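Local coordinates for prophage MuSo2, 43 kDa tail protein (Shewanella oneidensis, PDB 3CDD), which probably serves as a trimeric, gpP-like hub component of the tail baseplate in a Mu-like prophage, at residues Gly95-Ala100 and Leu170-Phe175; Asp101-Ser106 and Thr154-Leu159; Gln209-Phe214 and Arg248-Ile253. One frame throughout, in Å; residues are numbered along the deposited sequence.

In the fold
Contacts 1 and 2 are neighbours, with centres 12 Å apart. Along the chain, contact 2 is nested inside the loop closed by contact 1. They meet through a salt bridge, Arg96 NH2 to Asp104 OD2 at 2.8 Å, and through Leu170, which packs on His156 and Leu159. Contact 3 comes later in the chain and lies well away. Its centre is 36 Å from that of contact 1 and 34 Å from that of contact 2, and the nearest atoms are about 21 Å and about 20 Å off, respectively. The trimer brings the distant parts together. Asp101 and Asp104 of contact 2 bind Arg250 of contact 3 in a neighbouring subunit.

Contact 1: residues Gly95-Ala100 and Leu170-Phe175; sequences GRDKTA and LTSDTF
Ser172 OG donates a short hydrogen bond to Asp97 OD2, 2.5 Å away. It comes in on the syn side of that oxygen. The serine hydroxyl lies between its own backbone N and carbonyl carbon (chi1 61°), which turns it onto the carboxylate. A water adds a second link. It donates to Asp97 OD2 at 3.0 Å and to Asp173 O at 2.9 Å, so OD2 serves both the serine and the water. Beside this polar pair, the methyl CG2 of Thr99 rests on Ser172 CB at 3.9 Å. The CD of Lys98 passes near Phe175 O, and its amino end goes on to Gly131 O.

The carboxylate is held from behind by its own turn. Asp97 ends strand 88-97 and starts a type I beta turn that leads into helix 100-104. Asp97 OD1 accepts Thr99 N at 2.9 Å, from above the carboxylate plane, which makes an Asx turn. Asp97 OD1 also accepts Thr99 OG1 at 2.5 Å, on its syn side. One oxygen therefore caps the turn while the other reaches across. The contact ties this turn to the end of strand 169-172, an outer strand of a three-stranded sheet. It lies where the GpP-like N-terminal region meets the gp44-like second domain.

Further out, Asp173 OD1 takes a weak bond from Phe175 N, and its OD2 bonds to Asn177. Strand 70-84 borders both segments: Thr74 bonds to the backbone of Lys98 and, through OG1, to Thr174 O.

Contact 2: residues Asp101-Ser106 and Thr154-Leu159; sequences DLVDCS and TPHELL
Leu102 and Pro155 bring the end of helix 100-104 against the start of helix 155-164, with CA atoms 5.0 Å apart. The chains are also close at Ser106 and Thr154. His156 N, in the first turn of the second helix, donates to Leu102 O at 2.9 Å. The bond is fairly straight (163°), but the donor stands above the carbonyl plane. Cys105, the first residue to leave the helix, sets its carbonyl oxygen on Thr154 and Pro155. There Thr154 CA makes a CH...O contact with Cys105 O at 3.2 Å, and Pro155 CD also sits tightly on that oxygen.

Thr154 is the N-cap. Its OG1 sits between its backbone N and carbonyl carbon (chi1 68°), where it can accept Glu157 N at 3.2 Å. Glu157 OE1 takes Thr154 N at 3.1 Å, completing a capping box. A water joins Thr154 OG1 to Val103 O, 2.7 and 2.6 Å from the two. On the apolar side, Leu102 CD2 lies on Pro155 CB at 3.8 Å, with Cys127 and Ile132 packed around the leucine. Val103 and His156 run side by side, and the histidine continues to Leu170. The first helix also presents Asp101 and Asp104 to Arg250 of a second subunit, and Asp104 salt-bridges Arg96 of its own chain.

Carbonyls from the end of one helix thus face the amide end of another. The partial charges of the two helix ends are complementary and would probably favour the junction.

Contact 3: residues Gln209-Phe214 and Arg248-Ile253; sequences QRFSKF and RYRPLI
Phe211 has side-chain atoms of the other segment on both ring faces: Leu252 lies over one, and the NH2 of Arg250 over the opposite one, near the CE2 corner. The setting is a three-stranded mixed sheet. Strand 213-217 is central, and strand 251-255 pairs with it in parallel through Lys213 with Pro251 and Phe214 with Leu252.

On its first face the Phe211 ring receives Leu252 CB, 4.0 Å from the ring centroid, a CH-pi contact. The two leucine methyls spread over the rim, CD2 near CE1 and CD1 near CZ. With chi1 at -164°, Leu252 CG stands opposite the backbone N, and the branch comes over the Phe211 ring. Leu252 CD2 also reaches Phe214 CE2 at 4.0 Å, so this leucine joins both phenylalanines. Phe214 itself packs against helix 262-278.

On the other side, the guanidinium plane of Arg250 is only 18° from that of the ring. Arg250 NH2 approaches Phe211 CE2 at 3.9 Å. The group is fixed in rotation by a side-on grip on one carbonyl: Arg250 NE and Arg250 NH2 both donate to Arg210 O, at 2.8 and 2.9 Å, within the guanidinium plane. Arg250 NH1 forms the salt bridges to the third subunit. Arg248 also binds Asp101 there, so this end of the sheet forms part of the trimer interface.

The backbones are stitched beside the rings. Leu252 N donates to Lys213 O at 2.9 Å, and Ser212 N to Arg250 O at 2.8 Å. Just before the strand, the Ser212 side chain takes the place of a backbone acceptor: Ser212 OG accepts Arg250 N at 2.7 Å with an N-H...O angle of 160°.

Contact 1: residues Gly95-Ala100 and Leu170-Phe175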
ATOM      1  N   GLY A  95      -9.528   2.127 -19.408  1.00 27.81           N
ATOM      2  CA  GLY A  95      -8.876   3.297 -19.984  1.00 27.83           C
ATOM      3  C   GLY A  95      -9.318   4.576 -19.304  1.00 27.79           C
ATOM      4  O   GLY A  95      -9.933   4.574 -18.235  1.00 26.89           O
ATOM      5  N   ARG A  96      -9.036   5.673 -19.976  1.00 28.16           N
ATOM      6  CA  ARG A  96      -9.227   7.016 -19.434  1.00 27.64           C
ATOM      7  C   ARG A  96      -9.653   7.878 -20.630  1.00 28.14           C
ATOM      8  O   ARG A  96      -9.524   7.451 -21.784  1.00 27.85           O
ATOM      9  CB  ARG A  96      -7.896   7.506 -18.861  1.00 27.13           C
ATOM     10  CG  ARG A  96      -7.485   6.838 -17.540  1.00 27.38           C
ATOM     11  CD  ARG A  96      -6.036   7.113 -17.134  1.00 26.47           C
ATOM     12  NE  ARG A  96      -5.079   6.535 -18.087  1.00 25.92           N
ATOM     13  CZ  ARG A  96      -3.807   6.906 -18.170  1.00 25.29           C
ATOM     14  NH1 ARG A  96      -3.333   7.836 -17.339  1.00 25.94           N
ATOM     15  NH2 ARG A  96      -3.012   6.365 -19.085  1.00 22.90           N
ATOM     16  N   ASP A  97     -10.149   9.084 -20.364  1.00 28.29           N
ATOM     17  CA  ASP A  97     -10.474  10.001 -21.450  1.00 28.56           C
ATOM     18  C   ASP A  97      -9.189  10.578 -22.083  1.00 28.15           C
ATOM     19  O   ASP A  97      -8.099  10.357 -21.560  1.00 28.89           O
ATOM     20  CB  ASP A  97     -11.554  11.033 -21.012  1.00 28.49           C
ATOM     21  CG  ASP A  97     -10.995  12.344 -20.473  1.00 30.30           C
ATOM     22  OD1 ASP A  97      -9.755  12.589 -20.464  1.00 25.98           O
ATOM     23  OD2 ASP A  97     -11.859  13.161 -20.072  1.00 30.56           O
ATOM     24  N   LYS A  98      -9.318  11.265 -23.220  1.00 27.39           N
ATOM     25  CA  LYS A  98      -8.169  11.778 -23.999  1.00 26.91           C
ATOM     26  C   LYS A  98      -7.117  12.543 -23.197  1.00 26.24           C
ATOM     27  O   LYS A  98      -5.921  12.463 -23.506  1.00 26.02           O
ATOM     28  CB  LYS A  98      -8.654  12.684 -25.144  1.00 26.78           C
ATOM     29  CG  LYS A  98      -9.317  11.958 -26.299  1.00 26.76           C
ATOM     30  CD  LYS A  98      -9.878  12.940 -27.333  1.00 27.24           C
ATOM     31  CE  LYS A  98      -8.770  13.796 -27.913  1.00 29.81           C
ATOM     32  NZ  LYS A  98      -9.162  14.435 -29.213  1.00 33.26           N
ATOM     33  N   THR A  99      -7.557  13.288 -22.177  1.00 25.92           N
ATOM     34  CA  THR A  99      -6.635  14.114 -21.377  1.00 25.87           C
ATOM     35  C   THR A  99      -5.587  13.281 -20.628  1.00 26.61           C
ATOM     36  O   THR A  99      -4.639  13.829 -20.071  1.00 25.70           O
ATOM     37  CB  THR A  99      -7.369  15.059 -20.400  1.00 26.31           C
ATOM     38  OG1 THR A  99      -8.174  14.294 -19.491  1.00 26.37           O
ATOM     39  CG2 THR A  99      -8.248  16.069 -21.159  1.00 26.43           C
ATOM     40  N   ALA A 100      -5.735  11.952 -20.653  1.00 27.26           N
ATOM     41  CA  ALA A 100      -4.753  11.084 -20.003  1.00 27.52           C
ATOM     42  C   ALA A 100      -3.369  11.233 -20.642  1.00 27.62           C
ATOM     43  O   ALA A 100      -2.360  11.101 -19.958  1.00 28.15           O
ATOM     44  CB  ALA A 100      -5.207   9.642 -20.030  1.00 27.32           C
ATOM     45  N   LEU A 170      -8.831  22.826 -13.591  1.00 29.58           N
ATOM     46  CA  LEU A 170      -8.736  22.048 -14.836  1.00 30.01           C
ATOM     47  C   LEU A 170      -9.601  20.792 -14.756  1.00 29.73           C
ATOM     48  O   LEU A 170      -9.580  20.082 -13.755  1.00 29.72           O
ATOM     49  CB  LEU A 170      -7.298  21.638 -15.118  1.00 30.29           C
ATOM     50  CG  LEU A 170      -6.197  22.695 -14.965  1.00 32.35           C
ATOM     51  CD1 LEU A 170      -4.892  22.003 -15.234  1.00 32.78           C
ATOM     52  CD2 LEU A 170      -6.393  23.892 -15.934  1.00 32.47           C
ATOM     53  N   THR A 171     -10.406  20.546 -15.783  1.00 29.21           N
ATOM     54  CA  THR A 171     -11.159  19.278 -15.859  1.00 28.91           C
ATOM     55  C   THR A 171     -11.277  18.840 -17.334  1.00 28.36           C
ATOM     56  O   THR A 171     -10.484  19.268 -18.170  1.00 27.08           O
ATOM     57  CB  THR A 171     -12.516  19.352 -15.056  1.00 28.64           C
ATOM     58  OG1 THR A 171     -13.205  18.093 -15.101  1.00 29.83           O
ATOM     59  CG2 THR A 171     -13.408  20.436 -15.582  1.00 29.64           C
ATOM     60  N   SER A 172     -12.223  17.973 -17.656  1.00 28.20           N
ATOM     61  CA  SER A 172     -12.428  17.608 -19.044  1.00 28.53           C
ATOM     62  C   SER A 172     -13.932  17.517 -19.291  1.00 28.63           C
ATOM     63  O   SER A 172     -14.721  17.506 -18.339  1.00 29.90           O
ATOM     64  CB  SER A 172     -11.695  16.300 -19.381  1.00 28.02           C
ATOM     65  OG  SER A 172     -12.169  15.204 -18.610  1.00 28.17           O
ATOM     66  N   ASP A 173     -14.341  17.456 -20.549  1.00 28.35           N
ATOM     67  CA  ASP A 173     -15.769  17.308 -20.841  1.00 28.51           C
ATOM     68  C   ASP A 173     -16.016  15.916 -21.398  1.00 27.86           C
ATOM     69  O   ASP A 173     -15.075  15.131 -21.492  1.00 28.90           O
ATOM     70  CB  ASP A 173     -16.256  18.433 -21.769  1.00 28.12           C
ATOM     71  CG  ASP A 173     -15.558  18.429 -23.129  1.00 29.50           C
ATOM     72  OD1 ASP A 173     -14.993  17.382 -23.536  1.00 29.35           O
ATOM     73  OD2 ASP A 173     -15.596  19.476 -23.806  1.00 30.67           O
ATOM     74  N   THR A 174     -17.256  15.591 -21.769  1.00 27.81           N
ATOM     75  CA  THR A 174     -17.561  14.245 -22.259  1.00 27.40           C
ATOM     76  C   THR A 174     -16.841  13.915 -23.572  1.00 27.40           C
ATOM     77  O   THR A 174     -16.730  12.749 -23.946  1.00 26.70           O
ATOM     78  CB  THR A 174     -19.071  13.978 -22.426  1.00 27.25           C
ATOM     79  OG1 THR A 174     -19.598  14.815 -23.468  1.00 27.83           O
ATOM     80  CG2 THR A 174     -19.817  14.204 -21.116  1.00 26.41           C
ATOM     81  N   PHE A 175     -16.356  14.946 -24.258  1.00 27.74           N
ATOM     82  CA  PHE A 175     -15.654  14.763 -25.530  1.00 27.95           C
ATOM     83  C   PHE A 175     -14.126  14.694 -25.353  1.00 28.13           C
ATOM     84  O   PHE A 175     -13.380  14.604 -26.319  1.00 28.10           O
ATOM     85  CB  PHE A 175     -16.118  15.810 -26.553  1.00 28.17           C
ATOM     86  CG  PHE A 175     -17.531  15.560 -27.055  1.00 29.57           C
ATOM     87  CD1 PHE A 175     -18.635  16.118 -26.402  1.00 30.47           C
ATOM     88  CD2 PHE A 175     -17.758  14.735 -28.154  1.00 28.95           C
ATOM     89  CE1 PHE A 175     -19.939  15.866 -26.844  1.00 29.25           C
ATOM     90  CE2 PHE A 175     -19.059  14.495 -28.608  1.00 30.09           C
ATOM     91  CZ  PHE A 175     -20.147  15.059 -27.949  1.00 29.22           C
TER
HETATM   92  O   HOH W   1     -14.434  12.331 -21.364  1.00 25.44           O

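Contact 2: residues Asp101-Ser106 and Thr154-Leu159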
ATOM      1  N   ASP A 101      -3.319  11.522 -21.946  1.00 27.22           N
ATOM      2  CA  ASP A 101      -2.050  11.797 -22.615  1.00 26.98           C
ATOM      3  C   ASP A 101      -1.342  12.997 -21.979  1.00 26.99           C
ATOM      4  O   ASP A 101      -0.114  13.019 -21.896  1.00 26.67           O
ATOM      5  CB  ASP A 101      -2.245  12.030 -24.120  1.00 26.03           C
ATOM      6  CG  ASP A 101      -2.472  10.734 -24.888  1.00 26.64           C
ATOM      7  OD1 ASP A 101      -2.188   9.641 -24.332  1.00 26.23           O
ATOM      8  OD2 ASP A 101      -2.944  10.807 -26.045  1.00 24.80           O
ATOM      9  N   LEU A 102      -2.130  13.973 -21.518  1.00 26.61           N
ATOM     10  CA  LEU A 102      -1.597  15.170 -20.860  1.00 26.38           C
ATOM     11  C   LEU A 102      -1.016  14.842 -19.493  1.00 26.41           C
ATOM     12  O   LEU A 102      -0.173  15.570 -18.990  1.00 26.42           O
ATOM     13  CB  LEU A 102      -2.680  16.238 -20.690  1.00 26.43           C
ATOM     14  CG  LEU A 102      -3.428  16.748 -21.930  1.00 26.29           C
ATOM     15  CD1 LEU A 102      -4.495  17.767 -21.507  1.00 24.49           C
ATOM     16  CD2 LEU A 102      -2.502  17.364 -22.963  1.00 24.90           C
ATOM     17  N   VAL A 103      -1.489  13.749 -18.895  1.00 25.18           N
ATOM     18  CA  VAL A 103      -1.049  13.335 -17.580  1.00 24.94           C
ATOM     19  C   VAL A 103       0.196  12.448 -17.693  1.00 24.42           C
ATOM     20  O   VAL A 103       1.077  12.504 -16.831  1.00 23.56           O
ATOM     21  CB  VAL A 103      -2.162  12.515 -16.861  1.00 25.24           C
ATOM     22  CG1 VAL A 103      -1.629  11.830 -15.569  1.00 26.28           C
ATOM     23  CG2 VAL A 103      -3.419  13.380 -16.605  1.00 26.29           C
ATOM     24  N   ASP A 104       0.222  11.600 -18.726  1.00 23.50           N
ATOM     25  CA  ASP A 104       1.291  10.594 -18.910  1.00 24.67           C
ATOM     26  C   ASP A 104       2.569  11.131 -19.540  1.00 24.08           C
ATOM     27  O   ASP A 104       3.669  10.689 -19.194  1.00 23.99           O
ATOM     28  CB  ASP A 104       0.818   9.449 -19.816  1.00 24.18           C
ATOM     29  CG  ASP A 104      -0.228   8.584 -19.182  1.00 25.80           C
ATOM     30  OD1 ASP A 104      -0.481   8.693 -17.943  1.00 24.30           O
ATOM     31  OD2 ASP A 104      -0.814   7.796 -19.964  1.00 28.71           O
ATOM     32  N   CYS A 105       2.412  12.071 -20.470  1.00 24.45           N
ATOM     33  CA  CYS A 105       3.496  12.396 -21.424  1.00 24.73           C
ATOM     34  C   CYS A 105       4.225  13.700 -21.117  1.00 25.12           C
ATOM     35  O   CYS A 105       3.697  14.553 -20.399  1.00 25.04           O
ATOM     36  CB  CYS A 105       2.930  12.429 -22.845  1.00 24.65           C
ATOM     37  SG  CYS A 105       2.148  10.877 -23.385  1.00 24.40           S
ATOM     38  N   SER A 106       5.433  13.846 -21.670  1.00 25.03           N
ATOM     39  CA  SER A 106       6.263  15.032 -21.462  1.00 25.29           C
ATOM     40  C   SER A 106       5.852  16.138 -22.415  1.00 25.68           C
ATOM     41  O   SER A 106       5.281  15.870 -23.476  1.00 25.73           O
ATOM     42  CB  SER A 106       7.747  14.710 -21.685  1.00 25.09           C
ATOM     43  OG  SER A 106       8.177  13.627 -20.880  1.00 24.47           O
ATOM     44  N   THR A 154       4.973  17.255 -17.305  1.00 27.59           N
ATOM     45  CA  THR A 154       3.911  16.891 -18.230  1.00 27.16           C
ATOM     46  C   THR A 154       2.989  18.104 -18.488  1.00 26.56           C
ATOM     47  O   THR A 154       2.934  19.016 -17.665  1.00 26.31           O
ATOM     48  CB  THR A 154       3.094  15.703 -17.652  1.00 27.47           C
ATOM     49  OG1 THR A 154       2.364  16.148 -16.507  1.00 27.96           O
ATOM     50  CG2 THR A 154       4.038  14.560 -17.240  1.00 26.99           C
ATOM     51  N   PRO A 155       2.247  18.110 -19.620  1.00 26.49           N
ATOM     52  CA  PRO A 155       1.268  19.172 -19.875  1.00 26.23           C
ATOM     53  C   PRO A 155       0.288  19.399 -18.708  1.00 26.24           C
ATOM     54  O   PRO A 155       0.030  20.556 -18.336  1.00 25.17           O
ATOM     55  CB  PRO A 155       0.529  18.661 -21.118  1.00 26.66           C
ATOM     56  CG  PRO A 155       1.542  17.850 -21.821  1.00 26.56           C
ATOM     57  CD  PRO A 155       2.280  17.141 -20.733  1.00 26.08           C
ATOM     58  N   HIS A 156      -0.224  18.321 -18.110  1.00 26.56           N
ATOM     59  CA  HIS A 156      -1.085  18.471 -16.920  1.00 27.38           C
ATOM     60  C   HIS A 156      -0.411  19.110 -15.698  1.00 28.18           C
ATOM     61  O   HIS A 156      -0.991  20.002 -15.068  1.00 29.01           O
ATOM     62  CB  HIS A 156      -1.763  17.159 -16.499  1.00 27.75           C
ATOM     63  CG  HIS A 156      -2.682  17.327 -15.333  1.00 28.78           C
ATOM     64  ND1 HIS A 156      -2.411  16.797 -14.092  1.00 31.16           N
ATOM     65  CD2 HIS A 156      -3.848  18.006 -15.209  1.00 28.26           C
ATOM     66  CE1 HIS A 156      -3.388  17.119 -13.259  1.00 32.10           C
ATOM     67  NE2 HIS A 156      -4.272  17.850 -13.915  1.00 30.30           N
ATOM     68  N   GLU A 157       0.787  18.662 -15.340  1.00 28.19           N
ATOM     69  CA  GLU A 157       1.496  19.259 -14.206  1.00 28.84           C
ATOM     70  C   GLU A 157       1.787  20.744 -14.402  1.00 28.89           C
ATOM     71  O   GLU A 157       1.706  21.528 -13.440  1.00 29.52           O
ATOM     72  CB  GLU A 157       2.823  18.556 -13.948  1.00 28.99           C
ATOM     73  CG  GLU A 157       2.702  17.200 -13.361  1.00 30.88           C
ATOM     74  CD  GLU A 157       4.036  16.448 -13.379  1.00 34.82           C
ATOM     75  OE1 GLU A 157       4.873  16.683 -14.291  1.00 32.11           O
ATOM     76  OE2 GLU A 157       4.243  15.622 -12.460  1.00 38.12           O
ATOM     77  N   LEU A 158       2.139  21.134 -15.625  1.00 28.39           N
ATOM     78  CA  LEU A 158       2.366  22.547 -15.910  1.00 28.65           C
ATOM     79  C   LEU A 158       1.080  23.354 -15.804  1.00 28.47           C
ATOM     80  O   LEU A 158       1.038  24.389 -15.137  1.00 28.51           O
ATOM     81  CB  LEU A 158       2.982  22.756 -17.288  1.00 28.71           C
ATOM     82  CG  LEU A 158       3.013  24.207 -17.763  1.00 29.43           C
ATOM     83  CD1 LEU A 158       4.002  25.002 -16.924  1.00 30.52           C
ATOM     84  CD2 LEU A 158       3.359  24.296 -19.250  1.00 29.07           C
ATOM     85  N   LEU A 159       0.029  22.873 -16.454  1.00 28.05           N
ATOM     86  CA  LEU A 159      -1.236  23.595 -16.481  1.00 27.52           C
ATOM     87  C   LEU A 159      -1.838  23.681 -15.097  1.00 27.81           C
ATOM     88  O   LEU A 159      -2.409  24.710 -14.734  1.00 27.98           O
ATOM     89  CB  LEU A 159      -2.203  22.977 -17.501  1.00 26.79           C
ATOM     90  CG  LEU A 159      -1.671  23.090 -18.946  1.00 26.75           C
ATOM     91  CD1 LEU A 159      -2.537  22.348 -19.986  1.00 26.32           C
ATOM     92  CD2 LEU A 159      -1.458  24.570 -19.355  1.00 25.61           C
TER
HETATM   93  O   HOH W   2       1.112  14.365 -14.981  1.00 20.13           O

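Contact 3: residues Gln209-Phe214 and Arg248-Ile253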
ATOM      1  N   GLN A 209      -7.726  15.087  10.266  1.00 31.87           N
ATOM      2  CA  GLN A 209      -6.836  15.949   9.488  1.00 33.14           C
ATOM      3  C   GLN A 209      -7.234  17.410   9.571  1.00 32.00           C
ATOM      4  O   GLN A 209      -6.783  18.221   8.776  1.00 32.59           O
ATOM      5  CB  GLN A 209      -6.724  15.450   8.042  1.00 32.80           C
ATOM      6  CG  GLN A 209      -6.107  14.055   7.957  1.00 35.80           C
ATOM      7  CD  GLN A 209      -6.131  13.462   6.554  1.00 36.95           C
ATOM      8  OE1 GLN A 209      -7.199  13.310   5.943  1.00 43.27           O
ATOM      9  NE2 GLN A 209      -4.948  13.107   6.039  1.00 40.52           N
ATOM     10  N   ARG A 210      -8.070  17.727  10.564  1.00 32.03           N
ATOM     11  CA  ARG A 210      -8.548  19.073  10.832  1.00 30.97           C
ATOM     12  C   ARG A 210      -7.753  19.680  11.956  1.00 31.43           C
ATOM     13  O   ARG A 210      -7.340  18.958  12.906  1.00 31.59           O
ATOM     14  CB  ARG A 210     -10.043  19.066  11.198  1.00 31.62           C
ATOM     15  CG  ARG A 210     -10.998  18.662  10.046  1.00 31.33           C
ATOM     16  CD  ARG A 210     -10.914  19.607   8.898  1.00 35.79           C
ATOM     17  NE  ARG A 210     -11.513  20.903   9.222  1.00 39.65           N
ATOM     18  CZ  ARG A 210     -12.818  21.157   9.176  1.00 39.55           C
ATOM     19  NH1 ARG A 210     -13.670  20.207   8.809  1.00 41.02           N
ATOM     20  NH2 ARG A 210     -13.277  22.358   9.499  1.00 39.12           N
ATOM     21  N   PHE A 211      -7.491  20.991  11.847  1.00 30.88           N
ATOM     22  CA  PHE A 211      -6.660  21.694  12.848  1.00 31.43           C
ATOM     23  C   PHE A 211      -7.262  23.044  13.180  1.00 31.54           C
ATOM     24  O   PHE A 211      -7.961  23.607  12.360  1.00 31.94           O
ATOM     25  CB  PHE A 211      -5.196  21.807  12.401  1.00 29.93           C
ATOM     26  CG  PHE A 211      -4.543  20.469  12.141  1.00 29.23           C
ATOM     27  CD1 PHE A 211      -4.618  19.882  10.879  1.00 25.89           C
ATOM     28  CD2 PHE A 211      -3.868  19.786  13.166  1.00 25.42           C
ATOM     29  CE1 PHE A 211      -4.028  18.644  10.626  1.00 26.21           C
ATOM     30  CE2 PHE A 211      -3.295  18.550  12.920  1.00 26.82           C
ATOM     31  CZ  PHE A 211      -3.375  17.968  11.649  1.00 26.82           C
ATOM     32  N   SER A 212      -7.007  23.530  14.394  1.00 32.31           N
ATOM     33  CA  SER A 212      -7.565  24.791  14.887  1.00 33.07           C
ATOM     34  C   SER A 212      -6.820  26.001  14.349  1.00 33.56           C
ATOM     35  O   SER A 212      -7.386  27.087  14.218  1.00 33.57           O
ATOM     36  CB  SER A 212      -7.576  24.833  16.422  1.00 33.07           C
ATOM     37  OG  SER A 212      -6.283  24.612  16.957  1.00 33.90           O
ATOM     38  N   LYS A 213      -5.541  25.800  14.049  1.00 34.36           N
ATOM     39  CA  LYS A 213      -4.672  26.870  13.573  1.00 33.95           C
ATOM     40  C   LYS A 213      -3.605  26.320  12.629  1.00 33.75           C
ATOM     41  O   LYS A 213      -2.915  25.350  12.955  1.00 33.80           O
ATOM     42  CB  LYS A 213      -4.021  27.575  14.761  1.00 34.55           C
ATOM     43  CG  LYS A 213      -3.434  28.953  14.416  1.00 33.76           C
ATOM     44  CD  LYS A 213      -2.956  29.678  15.661  1.00 34.61           C
ATOM     45  CE  LYS A 213      -4.052  30.576  16.221  1.00 34.70           C
ATOM     46  NZ  LYS A 213      -3.630  31.310  17.448  1.00 33.16           N
ATOM     47  N   PHE A 214      -3.503  26.920  11.443  1.00 33.21           N
ATOM     48  CA  PHE A 214      -2.438  26.586  10.495  1.00 32.81           C
ATOM     49  C   PHE A 214      -1.402  27.709  10.507  1.00 32.72           C
ATOM     50  O   PHE A 214      -1.718  28.839  10.115  1.00 32.97           O
ATOM     51  CB  PHE A 214      -2.988  26.419   9.070  1.00 32.81           C
ATOM     52  CG  PHE A 214      -3.903  25.236   8.888  1.00 32.66           C
ATOM     53  CD1 PHE A 214      -5.252  25.319   9.231  1.00 33.60           C
ATOM     54  CD2 PHE A 214      -3.429  24.051   8.341  1.00 32.74           C
ATOM     55  CE1 PHE A 214      -6.123  24.221   9.059  1.00 32.56           C
ATOM     56  CE2 PHE A 214      -4.282  22.949   8.167  1.00 33.65           C
ATOM     57  CZ  PHE A 214      -5.636  23.042   8.525  1.00 33.56           C
ATOM     58  N   ARG A 248     -11.118  22.777  19.646  1.00 32.88           N
ATOM     59  CA  ARG A 248     -10.123  22.271  20.582  1.00 32.62           C
ATOM     60  C   ARG A 248      -8.790  22.762  20.056  1.00 31.89           C
ATOM     61  O   ARG A 248      -8.636  22.937  18.857  1.00 32.26           O
ATOM     62  CB  ARG A 248     -10.138  20.727  20.526  1.00 32.86           C
ATOM     63  CG  ARG A 248      -9.261  20.011  21.512  1.00 33.32           C
ATOM     64  CD  ARG A 248      -8.969  18.568  21.080  1.00 33.20           C
ATOM     65  NE  ARG A 248     -10.109  18.041  20.385  1.00 35.94           N
ATOM     66  CZ  ARG A 248     -10.105  17.034  19.532  1.00 34.55           C
ATOM     67  NH1 ARG A 248      -9.003  16.349  19.255  1.00 34.31           N
ATOM     68  NH2 ARG A 248     -11.250  16.716  18.974  1.00 37.39           N
ATOM     69  N   TYR A 249      -7.822  22.952  20.941  1.00 31.53           N
ATOM     70  CA  TYR A 249      -6.465  23.329  20.557  1.00 31.16           C
ATOM     71  C   TYR A 249      -5.813  22.219  19.736  1.00 31.11           C
ATOM     72  O   TYR A 249      -5.470  21.154  20.269  1.00 30.72           O
ATOM     73  CB  TYR A 249      -5.655  23.616  21.817  1.00 31.18           C
ATOM     74  CG  TYR A 249      -4.183  23.882  21.601  1.00 32.11           C
ATOM     75  CD1 TYR A 249      -3.736  25.115  21.094  1.00 30.88           C
ATOM     76  CD2 TYR A 249      -3.224  22.923  21.950  1.00 31.50           C
ATOM     77  CE1 TYR A 249      -2.383  25.363  20.908  1.00 31.19           C
ATOM     78  CE2 TYR A 249      -1.870  23.170  21.766  1.00 31.64           C
ATOM     79  CZ  TYR A 249      -1.456  24.393  21.254  1.00 31.45           C
ATOM     80  OH  TYR A 249      -0.108  24.638  21.085  1.00 32.21           O
ATOM     81  N   ARG A 250      -5.671  22.461  18.433  1.00 30.33           N
ATOM     82  CA  ARG A 250      -5.033  21.504  17.533  1.00 29.54           C
ATOM     83  C   ARG A 250      -4.168  22.270  16.531  1.00 30.12           C
ATOM     84  O   ARG A 250      -4.642  22.588  15.435  1.00 30.23           O
ATOM     85  CB  ARG A 250      -6.104  20.651  16.797  1.00 29.60           C
ATOM     86  CG  ARG A 250      -6.616  19.441  17.579  1.00 28.34           C
ATOM     87  CD  ARG A 250      -7.751  18.675  16.859  1.00 27.79           C
ATOM     88  NE  ARG A 250      -7.337  18.093  15.576  1.00 25.55           N
ATOM     89  CZ  ARG A 250      -6.660  16.948  15.432  1.00 29.30           C
ATOM     90  NH1 ARG A 250      -6.281  16.207  16.490  1.00 23.44           N
ATOM     91  NH2 ARG A 250      -6.352  16.525  14.221  1.00 27.94           N
ATOM     92  N   PRO A 251      -2.919  22.621  16.918  1.00 29.92           N
ATOM     93  CA  PRO A 251      -2.061  23.369  16.012  1.00 30.36           C
ATOM     94  C   PRO A 251      -1.305  22.547  14.964  1.00 30.39           C
ATOM     95  O   PRO A 251      -0.789  21.466  15.266  1.00 31.60           O
ATOM     96  CB  PRO A 251      -1.061  24.031  16.965  1.00 30.25           C
ATOM     97  CG  PRO A 251      -0.932  23.070  18.087  1.00 29.78           C
ATOM     98  CD  PRO A 251      -2.264  22.398  18.230  1.00 30.23           C
ATOM     99  N   LEU A 252      -1.227  23.094  13.754  1.00 30.08           N
ATOM    100  CA  LEU A 252      -0.349  22.590  12.709  1.00 29.44           C
ATOM    101  C   LEU A 252       0.606  23.671  12.163  1.00 29.81           C
ATOM    102  O   LEU A 252       0.169  24.668  11.588  1.00 29.71           O
ATOM    103  CB  LEU A 252      -1.151  21.976  11.556  1.00 29.21           C
ATOM    104  CG  LEU A 252      -0.345  21.093  10.603  1.00 27.84           C
ATOM    105  CD1 LEU A 252       0.147  19.847  11.334  1.00 26.74           C
ATOM    106  CD2 LEU A 252      -1.155  20.713   9.381  1.00 29.13           C
ATOM    107  N   ILE A 253       1.906  23.435  12.337  1.00 29.97           N
ATOM    108  CA  ILE A 253       2.973  24.265  11.765  1.00 30.91           C
ATOM    109  C   ILE A 253       3.506  23.641  10.466  1.00 32.06           C
ATOM    110  O   ILE A 253       3.786  22.439  10.430  1.00 32.28           O
ATOM    111  CB  ILE A 253       4.165  24.448  12.762  1.00 30.67           C
ATOM    112  CG1 ILE A 253       3.672  24.987  14.117  1.00 30.01           C
ATOM    113  CG2 ILE A 253       5.244  25.338  12.147  1.00 29.98           C
ATOM    114  CD1 ILE A 253       4.721  25.014  15.226  1.00 30.29           C
TER